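PDB 3OBY: protein pelota homolog from Archaeoglobus fulgidus, which may recognise stalled ribosomes and cleave the mRNA they hold, with endoribonuclease activity assigned to its N-terminal RNA-binding Sm-fold domain. Local coordinates for residues L22-F30 / R306-I317; R280-F291 / L328-R339. All coordinates share one frame; numbering follows the deposited sequence.

Both contacts meet on the four-stranded mixed sheet of the C-terminal domain. Contact 2 lies inside it: its two antiparallel strands, 282-288 and 334-338, pair through backbone hydrogen bonds, interrupted by one bulge, and most of its residues are buried and apolar. Contact 1 lies at the border, where helix 22-31 of the N-terminal domain rests on edge strand 314-318 and the end of helix 301-310. It is smaller and only partly buried, and it relies on a carboxylate, a bridging water and aromatic side chains. The two are joined directly, since K314 and V316 of contact 1 pair with E283, L285 and V287 of contact 2.

Contact 1 (L22-F30 / R306-I317); sequences LDDLWHLRF and REVEESGGKVVI
D23 sets CG beside its own backbone N (chi1 -69°), which carries the carboxylate out to the backbone of I317, while W26, its CG trans to the backbone N (chi1 -175°), extends its indole past the I317 side chain toward helix 306-310. This is a domain interface: a helix of the N-terminal Sm-fold domain lies across the edge strand of the eRF1-type C-terminal domain. The one direct hydrogen bond between the segments runs from I317 N to D23 OD1 (2.8 Å); it is fairly straight, 161° at the hydrogen, and uses the syn side of the carboxylate. D23 OD2 forms a salt bridge with R245, and K314 NZ stands 4.1 Å from OD2, a second positive charge nearby. Cutting D23 back to an alanine is likely to leave I317 N without its acceptor and R245 without this carboxylate partner. Beside this hydrogen bond, I317 packs its branches against two helix residues, its CD1 meeting W26 CB at 3.6 Å and its CG2 meeting L22 CB at 3.9 Å. The indole is held at its own polar end by D302, which accepts from NE1, and it lies against the ring of F72. Its far rim, at CZ3, has E309 OE1 near the ring plane at 3.6 Å, with the carboxylate turned almost perpendicular to the indole. Further along, R306 brings NH2 to within 3.8 Å of F30 CE1 while its guanidinium pairs with D300. One water bridges the segments, donating to V315 O at 2.9 Å and hydrogen-bonded to H27 NE2 at 3.1 Å.

Contact 2 (R280-F291 / L328-R339); sequences RAIEVLLVADEF and LMSLGGIAALLR
An antiparallel strand pair with a classic beta bulge joins 282-288 to 334-338 in the middle of the C-terminal sheet. At the bulge E283 N and V284 N both donate to L337 O, at 3.0 and 3.2 Å, and the register slips by one residue. Beyond it the regular pairing resumes, with L286 N to A335 O at 2.8 Å and A335 N returning to L286 O. A288, the N-cap residue of helix 289-295, gives its N-H to G333 O. The face bearing L285, V287, I334 and A336 packs against helices 270-277 and 301-310; the other, with L286, A335 and L337, meets helix 236-262. Where the strand gives way to helix, F291 lays its ring against I334, whose CB sits over one face, 4.0 Å from the centroid, in a CH-pi contact. G333, at positive phi, passes beside that ring, where a CB would clash. At the opposite end the extended side chain of R339 reaches across to the loop before strand 282-288: its NH1 donates to R280 O (2.9 Å), I282 O lies over the guanidinium face, and NH2 bonds S311 O. Helices on both faces of a mixed sheet make this a three-layered alpha/beta sandwich.

Contact 1 (L22-F30 / R306-I317)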
loop_
_atom_site.group_PDB
_atom_site.type_symbol
_atom_site.label_atom_id
_atom_site.label_comp_id
_atom_site.label_asym_id
_atom_site.label_seq_id
_atom_site.Cartn_x
_atom_site.Cartn_y
_atom_site.Cartn_z
ATOM N N LEU A 22 1.798 6.687 0.850
ATOM C CA LEU A 22 2.269 7.967 1.338
ATOM C C LEU A 22 2.305 7.931 2.870
ATOM O O LEU A 22 3.099 8.639 3.492
ATOM C CB LEU A 22 1.374 9.088 0.813
ATOM C CG LEU A 22 1.363 9.196 -0.723
ATOM C CD1 LEU A 22 0.536 10.391 -1.149
ATOM C CD2 LEU A 22 2.776 9.329 -1.254
ATOM N N ASP A 23 1.459 7.089 3.468
ATOM C CA ASP A 23 1.424 6.917 4.928
ATOM C C ASP A 23 2.803 6.403 5.343
ATOM O O ASP A 23 3.449 6.932 6.256
ATOM C CB ASP A 23 0.395 5.850 5.339
ATOM C CG ASP A 23 -1.044 6.278 5.105
ATOM O OD1 ASP A 23 -1.273 7.312 4.451
ATOM O OD2 ASP A 23 -1.958 5.564 5.573
ATOM N N ASP A 24 3.231 5.346 4.656
ATOM C CA ASP A 24 4.510 4.706 4.914
ATOM C C ASP A 24 5.634 5.717 4.771
ATOM O O ASP A 24 6.456 5.887 5.673
ATOM C CB ASP A 24 4.735 3.558 3.922
ATOM C CG ASP A 24 3.850 2.344 4.183
ATOM O OD1 ASP A 24 3.755 1.491 3.269
ATOM O OD2 ASP A 24 3.272 2.224 5.285
ATOM N N LEU A 25 5.662 6.388 3.626
ATOM C CA LEU A 25 6.688 7.381 3.346
ATOM C C LEU A 25 6.724 8.450 4.436
ATOM O O LEU A 25 7.794 8.880 4.869
ATOM C CB LEU A 25 6.428 8.026 1.988
ATOM C CG LEU A 25 7.656 8.677 1.352
ATOM C CD1 LEU A 25 8.733 7.623 1.170
ATOM C CD2 LEU A 25 7.286 9.300 0.014
ATOM N N TRP A 26 5.547 8.870 4.885
ATOM C CA TRP A 26 5.453 9.877 5.931
ATOM C C TRP A 26 6.030 9.341 7.252
ATOM O O TRP A 26 6.729 10.062 7.971
ATOM C CB TRP A 26 3.992 10.302 6.131
ATOM C CG TRP A 26 3.836 11.409 7.105
ATOM C CD1 TRP A 26 3.981 12.740 6.860
ATOM C CD2 TRP A 26 3.576 11.286 8.507
ATOM N NE1 TRP A 26 3.829 13.459 8.020
ATOM C CE2 TRP A 26 3.580 12.593 9.048
ATOM C CE3 TRP A 26 3.348 10.197 9.362
ATOM C CZ2 TRP A 26 3.365 12.843 10.406
ATOM C CZ3 TRP A 26 3.135 10.445 10.714
ATOM C CH2 TRP A 26 3.144 11.759 11.222
ATOM N N HIS A 27 5.750 8.081 7.577
ATOM C CA HIS A 27 6.272 7.522 8.824
ATOM C C HIS A 27 7.781 7.332 8.794
ATOM O O HIS A 27 8.467 7.620 9.775
ATOM C CB HIS A 27 5.587 6.194 9.156
ATOM C CG HIS A 27 4.158 6.341 9.591
ATOM N ND1 HIS A 27 3.778 7.162 10.633
ATOM C CD2 HIS A 27 3.020 5.769 9.132
ATOM C CE1 HIS A 27 2.469 7.088 10.794
ATOM N NE2 HIS A 27 1.985 6.251 9.896
ATOM N N LEU A 28 8.293 6.850 7.665
ATOM C CA LEU A 28 9.728 6.626 7.504
ATOM C C LEU A 28 10.524 7.904 7.740
ATOM O O LEU A 28 11.630 7.863 8.282
ATOM C CB LEU A 28 10.024 6.096 6.100
ATOM C CG LEU A 28 9.576 4.675 5.745
ATOM C CD1 LEU A 28 9.681 4.462 4.246
ATOM C CD2 LEU A 28 10.434 3.660 6.494
ATOM N N ARG A 29 9.952 9.036 7.328
ATOM C CA ARG A 29 10.582 10.344 7.494
ATOM C C ARG A 29 10.866 10.666 8.961
ATOM O O ARG A 29 11.819 11.374 9.274
ATOM C CB ARG A 29 9.692 11.430 6.879
ATOM C CG ARG A 29 10.245 12.847 6.969
ATOM C CD ARG A 29 9.989 13.466 8.323
ATOM N NE ARG A 29 10.593 14.793 8.456
ATOM C CZ ARG A 29 11.782 15.051 9.000
ATOM N NH1 ARG A 29 12.532 14.072 9.476
ATOM N NH2 ARG A 29 12.211 16.305 9.091
ATOM N N PHE A 30 10.044 10.148 9.866
ATOM C CA PHE A 30 10.258 10.403 11.280
ATOM C C PHE A 30 10.930 9.212 11.949
ATOM O O PHE A 30 11.427 9.314 13.072
ATOM C CB PHE A 30 8.931 10.766 11.949
ATOM C CG PHE A 30 8.374 12.080 11.485
ATOM C CD1 PHE A 30 8.991 13.275 11.852
ATOM C CD2 PHE A 30 7.291 12.125 10.603
ATOM C CE1 PHE A 30 8.538 14.500 11.346
ATOM C CE2 PHE A 30 6.829 13.343 10.093
ATOM C CZ PHE A 30 7.458 14.532 10.461
ATOM N N ARG A 306 1.235 14.056 13.978
ATOM C CA ARG A 306 1.895 13.336 15.067
ATOM C C ARG A 306 0.957 13.333 16.269
ATOM O O ARG A 306 0.768 12.306 16.917
ATOM C CB ARG A 306 3.199 14.024 15.485
ATOM C CG ARG A 306 4.153 14.366 14.353
ATOM C CD ARG A 306 5.213 15.355 14.840
ATOM N NE ARG A 306 5.887 16.049 13.744
ATOM C CZ ARG A 306 6.621 17.149 13.895
ATOM N NH1 ARG A 306 6.778 17.680 15.102
ATOM N NH2 ARG A 306 7.181 17.727 12.839
ATOM N N GLU A 307 0.377 14.497 16.557
ATOM C CA GLU A 307 -0.531 14.652 17.686
ATOM C C GLU A 307 -1.777 13.788 17.582
ATOM O O GLU A 307 -2.257 13.266 18.589
ATOM C CB GLU A 307 -0.922 16.121 17.861
ATOM C CG GLU A 307 0.209 16.968 18.428
ATOM C CD GLU A 307 -0.178 18.411 18.673
ATOM O OE1 GLU A 307 0.674 19.168 19.183
ATOM O OE2 GLU A 307 -1.323 18.789 18.357
ATOM N N VAL A 308 -2.307 13.628 16.376
ATOM C CA VAL A 308 -3.486 12.789 16.210
ATOM C C VAL A 308 -3.141 11.359 16.601
ATOM O O VAL A 308 -3.869 10.721 17.363
ATOM C CB VAL A 308 -3.993 12.802 14.759
ATOM C CG1 VAL A 308 -4.964 11.652 14.537
ATOM C CG2 VAL A 308 -4.674 14.135 14.460
ATOM N N GLU A 309 -2.023 10.863 16.075
ATOM C CA GLU A 309 -1.579 9.506 16.371
ATOM C C GLU A 309 -1.237 9.372 17.849
ATOM O O GLU A 309 -1.677 8.433 18.503
ATOM C CB GLU A 309 -0.366 9.124 15.508
ATOM C CG GLU A 309 -0.629 9.183 13.999
ATOM C CD GLU A 309 0.493 8.575 13.158
ATOM O OE1 GLU A 309 1.681 8.716 13.524
ATOM O OE2 GLU A 309 0.183 7.968 12.116
ATOM N N GLU A 310 -0.463 10.311 18.381
ATOM C CA GLU A 310 -0.103 10.262 19.790
ATOM C C GLU A 310 -1.343 10.154 20.666
ATOM O O GLU A 310 -1.261 9.804 21.836
ATOM C CB GLU A 310 0.698 11.500 20.173
ATOM C CG GLU A 310 2.138 11.426 19.731
ATOM C CD GLU A 310 2.816 12.772 19.755
ATOM O OE1 GLU A 310 2.265 13.696 20.388
ATOM O OE2 GLU A 310 3.899 12.903 19.147
ATOM N N SER A 311 -2.499 10.454 20.092
ATOM C CA SER A 311 -3.743 10.371 20.837
ATOM C C SER A 311 -4.585 9.190 20.379
ATOM O O SER A 311 -5.799 9.173 20.572
ATOM C CB SER A 311 -4.540 11.671 20.700
ATOM O OG SER A 311 -4.038 12.659 21.586
ATOM N N GLY A 312 -3.929 8.209 19.768
ATOM C CA GLY A 312 -4.627 7.025 19.303
ATOM C C GLY A 312 -5.344 7.168 17.974
ATOM O O GLY A 312 -6.041 6.251 17.540
ATOM N N GLY A 313 -5.175 8.310 17.318
ATOM C CA GLY A 313 -5.833 8.521 16.042
ATOM C C GLY A 313 -5.065 7.933 14.877
ATOM O O GLY A 313 -3.871 7.695 14.975
ATOM N N LYS A 314 -5.751 7.692 13.768
ATOM C CA LYS A 314 -5.108 7.142 12.587
ATOM C C LYS A 314 -5.009 8.220 11.508
ATOM O O LYS A 314 -5.939 9.004 11.308
ATOM C CB LYS A 314 -5.912 5.955 12.045
ATOM C CG LYS A 314 -5.261 5.242 10.863
ATOM C CD LYS A 314 -6.224 4.264 10.198
ATOM C CE LYS A 314 -5.499 3.279 9.278
ATOM N NZ LYS A 314 -4.608 3.947 8.287
ATOM N N VAL A 315 -3.875 8.263 10.818
ATOM C CA VAL A 315 -3.689 9.228 9.748
ATOM C C VAL A 315 -3.806 8.499 8.416
ATOM O O VAL A 315 -3.309 7.389 8.266
ATOM C CB VAL A 315 -2.295 9.902 9.815
ATOM C CG1 VAL A 315 -2.170 10.941 8.702
ATOM C CG2 VAL A 315 -2.077 10.542 11.187
ATOM N N VAL A 316 -4.476 9.124 7.458
ATOM C CA VAL A 316 -4.641 8.543 6.129
ATOM C C VAL A 316 -4.295 9.609 5.089
ATOM O O VAL A 316 -5.044 10.569 4.897
ATOM C CB VAL A 316 -6.091 8.051 5.907
ATOM C CG1 VAL A 316 -6.288 7.653 4.457
ATOM C CG2 VAL A 316 -6.395 6.861 6.822
ATOM N N ILE A 317 -3.148 9.446 4.435
ATOM C CA ILE A 317 -2.723 10.404 3.424
ATOM C C ILE A 317 -3.071 9.882 2.044
ATOM O O ILE A 317 -2.516 8.879 1.594
ATOM C CB ILE A 317 -1.198 10.668 3.477
ATOM C CG1 ILE A 317 -0.776 11.062 4.890
ATOM C CG2 ILE A 317 -0.837 11.798 2.512
ATOM C CD1 ILE A 317 0.709 11.204 5.060
HETATM O O HOH W 1 -0.874 5.895 8.779
#

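Contact 2 (R280-F291 / L328-R339)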
loop_
_atom_site.group_PDB
_atom_site.type_symbol
_atom_site.label_atom_id
_atom_site.label_comp_id
_atom_site.label_asym_id
_atom_site.label_seq_id
_atom_site.Cartn_x
_atom_site.Cartn_y
_atom_site.Cartn_z
ATOM N N ARG A 280 -9.162 16.640 20.966
ATOM C CA ARG A 280 -8.652 15.314 20.635
ATOM C C ARG A 280 -9.799 14.366 20.268
ATOM O O ARG A 280 -9.853 13.212 20.709
ATOM C CB ARG A 280 -7.836 14.753 21.804
ATOM C CG ARG A 280 -6.546 15.528 22.079
ATOM C CD ARG A 280 -5.553 15.414 20.923
ATOM N NE ARG A 280 -4.280 16.072 21.214
ATOM C CZ ARG A 280 -4.036 17.366 21.034
ATOM N NH1 ARG A 280 -2.846 17.863 21.339
ATOM N NH2 ARG A 280 -4.969 18.162 20.532
ATOM N N ALA A 281 -10.708 14.879 19.444
ATOM C CA ALA A 281 -11.867 14.128 18.986
ATOM C C ALA A 281 -11.605 13.422 17.664
ATOM O O ALA A 281 -12.518 12.850 17.075
ATOM C CB ALA A 281 -13.042 15.060 18.828
ATOM N N ILE A 282 -10.363 13.450 17.196
ATOM C CA ILE A 282 -10.054 12.816 15.926
ATOM C C ILE A 282 -9.700 11.344 16.024
ATOM O O ILE A 282 -8.690 10.965 16.613
ATOM C CB ILE A 282 -8.921 13.553 15.174
ATOM C CG1 ILE A 282 -9.431 14.888 14.637
ATOM C CG2 ILE A 282 -8.450 12.723 13.994
ATOM C CD1 ILE A 282 -9.905 15.854 15.699
ATOM N N GLU A 283 -10.563 10.526 15.435
ATOM C CA GLU A 283 -10.381 9.089 15.392
ATOM C C GLU A 283 -9.559 8.822 14.138
ATOM O O GLU A 283 -8.534 8.149 14.182
ATOM C CB GLU A 283 -11.745 8.408 15.264
ATOM C CG GLU A 283 -11.736 6.892 15.289
ATOM C CD GLU A 283 -13.054 6.303 14.794
ATOM O OE1 GLU A 283 -13.208 6.108 13.566
ATOM O OE2 GLU A 283 -13.946 6.052 15.633
ATOM N N VAL A 284 -10.018 9.369 13.018
ATOM C CA VAL A 284 -9.338 9.169 11.755
ATOM C C VAL A 284 -9.163 10.484 11.038
ATOM O O VAL A 284 -10.143 11.124 10.681
ATOM C CB VAL A 284 -10.139 8.231 10.833
ATOM C CG1 VAL A 284 -9.330 7.913 9.593
ATOM C CG2 VAL A 284 -10.511 6.963 11.579
ATOM N N LEU A 285 -7.906 10.880 10.830
ATOM C CA LEU A 285 -7.572 12.120 10.128
ATOM C C LEU A 285 -7.319 11.791 8.663
ATOM O O LEU A 285 -6.462 10.966 8.358
ATOM C CB LEU A 285 -6.309 12.751 10.716
ATOM C CG LEU A 285 -5.885 14.074 10.063
ATOM C CD1 LEU A 285 -6.887 15.171 10.422
ATOM C CD2 LEU A 285 -4.497 14.470 10.533
ATOM N N LEU A 286 -8.067 12.424 7.762
ATOM C CA LEU A 286 -7.901 12.192 6.326
ATOM C C LEU A 286 -7.246 13.423 5.694
ATOM O O LEU A 286 -7.718 14.536 5.880
ATOM C CB LEU A 286 -9.257 11.945 5.666
ATOM C CG LEU A 286 -10.178 10.870 6.237
ATOM C CD1 LEU A 286 -11.434 10.831 5.371
ATOM C CD2 LEU A 286 -9.489 9.505 6.264
ATOM N N VAL A 287 -6.169 13.235 4.939
ATOM C CA VAL A 287 -5.486 14.387 4.343
ATOM C C VAL A 287 -4.990 14.160 2.927
ATOM O O VAL A 287 -4.522 13.076 2.588
ATOM C CB VAL A 287 -4.288 14.842 5.236
ATOM C CG1 VAL A 287 -3.174 13.803 5.203
ATOM C CG2 VAL A 287 -3.790 16.202 4.791
ATOM N N ALA A 288 -5.103 15.192 2.096
ATOM C CA ALA A 288 -4.654 15.107 0.702
ATOM C C ALA A 288 -3.176 15.478 0.625
ATOM O O ALA A 288 -2.727 16.436 1.259
ATOM C CB ALA A 288 -5.473 16.037 -0.184
ATOM N N ASP A 289 -2.420 14.714 -0.154
ATOM C CA ASP A 289 -0.992 14.962 -0.277
ATOM C C ASP A 289 -0.685 16.407 -0.659
ATOM O O ASP A 289 0.245 17.007 -0.112
ATOM C CB ASP A 289 -0.360 13.969 -1.266
ATOM C CG ASP A 289 -0.897 14.107 -2.674
ATOM O OD1 ASP A 289 -2.022 14.610 -2.852
ATOM O OD2 ASP A 289 -0.188 13.687 -3.612
ATOM N N GLU A 290 -1.473 16.976 -1.570
ATOM C CA GLU A 290 -1.253 18.358 -1.982
ATOM C C GLU A 290 -1.365 19.295 -0.790
ATOM O O GLU A 290 -0.626 20.277 -0.679
ATOM C CB GLU A 290 -2.270 18.787 -3.034
ATOM C CG GLU A 290 -1.933 18.405 -4.456
ATOM C CD GLU A 290 -2.979 18.905 -5.436
ATOM O OE1 GLU A 290 -3.428 20.066 -5.274
ATOM O OE2 GLU A 290 -3.344 18.145 -6.366
ATOM N N PHE A 291 -2.304 18.993 0.095
ATOM C CA PHE A 291 -2.524 19.820 1.268
ATOM C C PHE A 291 -1.272 19.873 2.121
ATOM O O PHE A 291 -0.849 20.946 2.548
ATOM C CB PHE A 291 -3.678 19.265 2.100
ATOM C CG PHE A 291 -4.028 20.105 3.299
ATOM C CD1 PHE A 291 -4.814 21.238 3.157
ATOM C CD2 PHE A 291 -3.584 19.750 4.577
ATOM C CE1 PHE A 291 -5.169 21.999 4.268
ATOM C CE2 PHE A 291 -3.932 20.503 5.690
ATOM C CZ PHE A 291 -4.726 21.634 5.535
ATOM N N LEU A 328 -11.333 14.589 -1.626
ATOM C CA LEU A 328 -10.927 15.175 -0.359
ATOM C C LEU A 328 -10.518 16.653 -0.497
ATOM O O LEU A 328 -10.846 17.488 0.359
ATOM C CB LEU A 328 -9.795 14.343 0.260
ATOM C CG LEU A 328 -9.289 14.815 1.628
ATOM C CD1 LEU A 328 -10.476 15.049 2.560
ATOM C CD2 LEU A 328 -8.326 13.786 2.216
ATOM N N MET A 329 -9.807 16.971 -1.578
ATOM C CA MET A 329 -9.373 18.345 -1.838
ATOM C C MET A 329 -10.593 19.232 -2.008
ATOM O O MET A 329 -10.637 20.350 -1.501
ATOM C CB MET A 329 -8.538 18.426 -3.119
ATOM C CG MET A 329 -7.105 17.955 -2.993
ATOM S SD MET A 329 -6.134 18.897 -1.792
ATOM C CE MET A 329 -5.604 20.266 -2.751
ATOM N N SER A 330 -11.576 18.729 -2.747
ATOM C CA SER A 330 -12.792 19.483 -2.979
ATOM C C SER A 330 -13.436 19.895 -1.658
ATOM O O SER A 330 -14.115 20.909 -1.598
ATOM C CB SER A 330 -13.773 18.666 -3.820
ATOM O OG SER A 330 -13.355 18.622 -5.160
ATOM N N LEU A 331 -13.214 19.116 -0.603
ATOM C CA LEU A 331 -13.773 19.425 0.708
ATOM C C LEU A 331 -12.823 20.208 1.612
ATOM O O LEU A 331 -13.074 20.337 2.809
ATOM C CB LEU A 331 -14.187 18.141 1.426
ATOM C CG LEU A 331 -15.408 17.452 0.832
ATOM C CD1 LEU A 331 -15.597 16.079 1.457
ATOM C CD2 LEU A 331 -16.612 18.333 1.065
ATOM N N GLY A 332 -11.735 20.724 1.054
ATOM C CA GLY A 332 -10.803 21.482 1.870
ATOM C C GLY A 332 -9.426 20.864 2.046
ATOM O O GLY A 332 -8.583 21.439 2.732
ATOM N N GLY A 333 -9.193 19.699 1.444
ATOM C CA GLY A 333 -7.895 19.059 1.553
ATOM C C GLY A 333 -7.603 18.323 2.851
ATOM O O GLY A 333 -6.596 17.622 2.970
ATOM N N ILE A 334 -8.466 18.476 3.839
ATOM C CA ILE A 334 -8.245 17.799 5.105
ATOM C C ILE A 334 -9.577 17.651 5.829
ATOM O O ILE A 334 -10.361 18.588 5.890
ATOM C CB ILE A 334 -7.226 18.579 5.978
ATOM C CG1 ILE A 334 -6.866 17.750 7.213
ATOM C CG2 ILE A 334 -7.789 19.935 6.379
ATOM C CD1 ILE A 334 -5.752 18.347 8.061
ATOM N N ALA A 335 -9.836 16.459 6.351
ATOM C CA ALA A 335 -11.080 16.184 7.052
ATOM C C ALA A 335 -10.820 15.158 8.133
ATOM O O ALA A 335 -9.726 14.612 8.217
ATOM C CB ALA A 335 -12.120 15.672 6.077
ATOM N N ALA A 336 -11.817 14.896 8.970
ATOM C CA ALA A 336 -11.643 13.927 10.047
ATOM C C ALA A 336 -12.933 13.248 10.467
ATOM O O ALA A 336 -13.999 13.850 10.438
ATOM C CB ALA A 336 -11.017 14.606 11.258
ATOM N N LEU A 337 -12.820 11.981 10.841
ATOM C CA LEU A 337 -13.950 11.219 11.340
ATOM C C LEU A 337 -13.784 11.323 12.868
ATOM O O LEU A 337 -12.767 10.903 13.424
ATOM C CB LEU A 337 -13.872 9.774 10.846
ATOM C CG LEU A 337 -13.892 9.627 9.318
ATOM C CD1 LEU A 337 -13.995 8.155 8.933
ATOM C CD2 LEU A 337 -15.060 10.402 8.734
ATOM N N LEU A 338 -14.781 11.901 13.536
ATOM C CA LEU A 338 -14.725 12.138 14.980
ATOM C C LEU A 338 -15.254 11.065 15.919
ATOM O O LEU A 338 -16.042 10.210 15.528
ATOM C CB LEU A 338 -15.433 13.457 15.290
ATOM C CG LEU A 338 -14.983 14.649 14.441
ATOM C CD1 LEU A 338 -15.755 15.880 14.851
ATOM C CD2 LEU A 338 -13.489 14.885 14.624
ATOM N N ARG A 339 -14.800 11.141 17.168
ATOM C CA ARG A 339 -15.187 10.223 18.245
ATOM C C ARG A 339 -16.470 10.733 18.883
ATOM O O ARG A 339 -17.191 9.992 19.547
ATOM C CB ARG A 339 -14.093 10.179 19.313
ATOM C CG ARG A 339 -12.799 9.578 18.824
ATOM C CD ARG A 339 -11.607 9.960 19.680
ATOM N NE ARG A 339 -10.461 9.138 19.302
ATOM C CZ ARG A 339 -9.206 9.383 19.653
ATOM N NH1 ARG A 339 -8.918 10.441 20.398
ATOM N NH2 ARG A 339 -8.243 8.563 19.257
#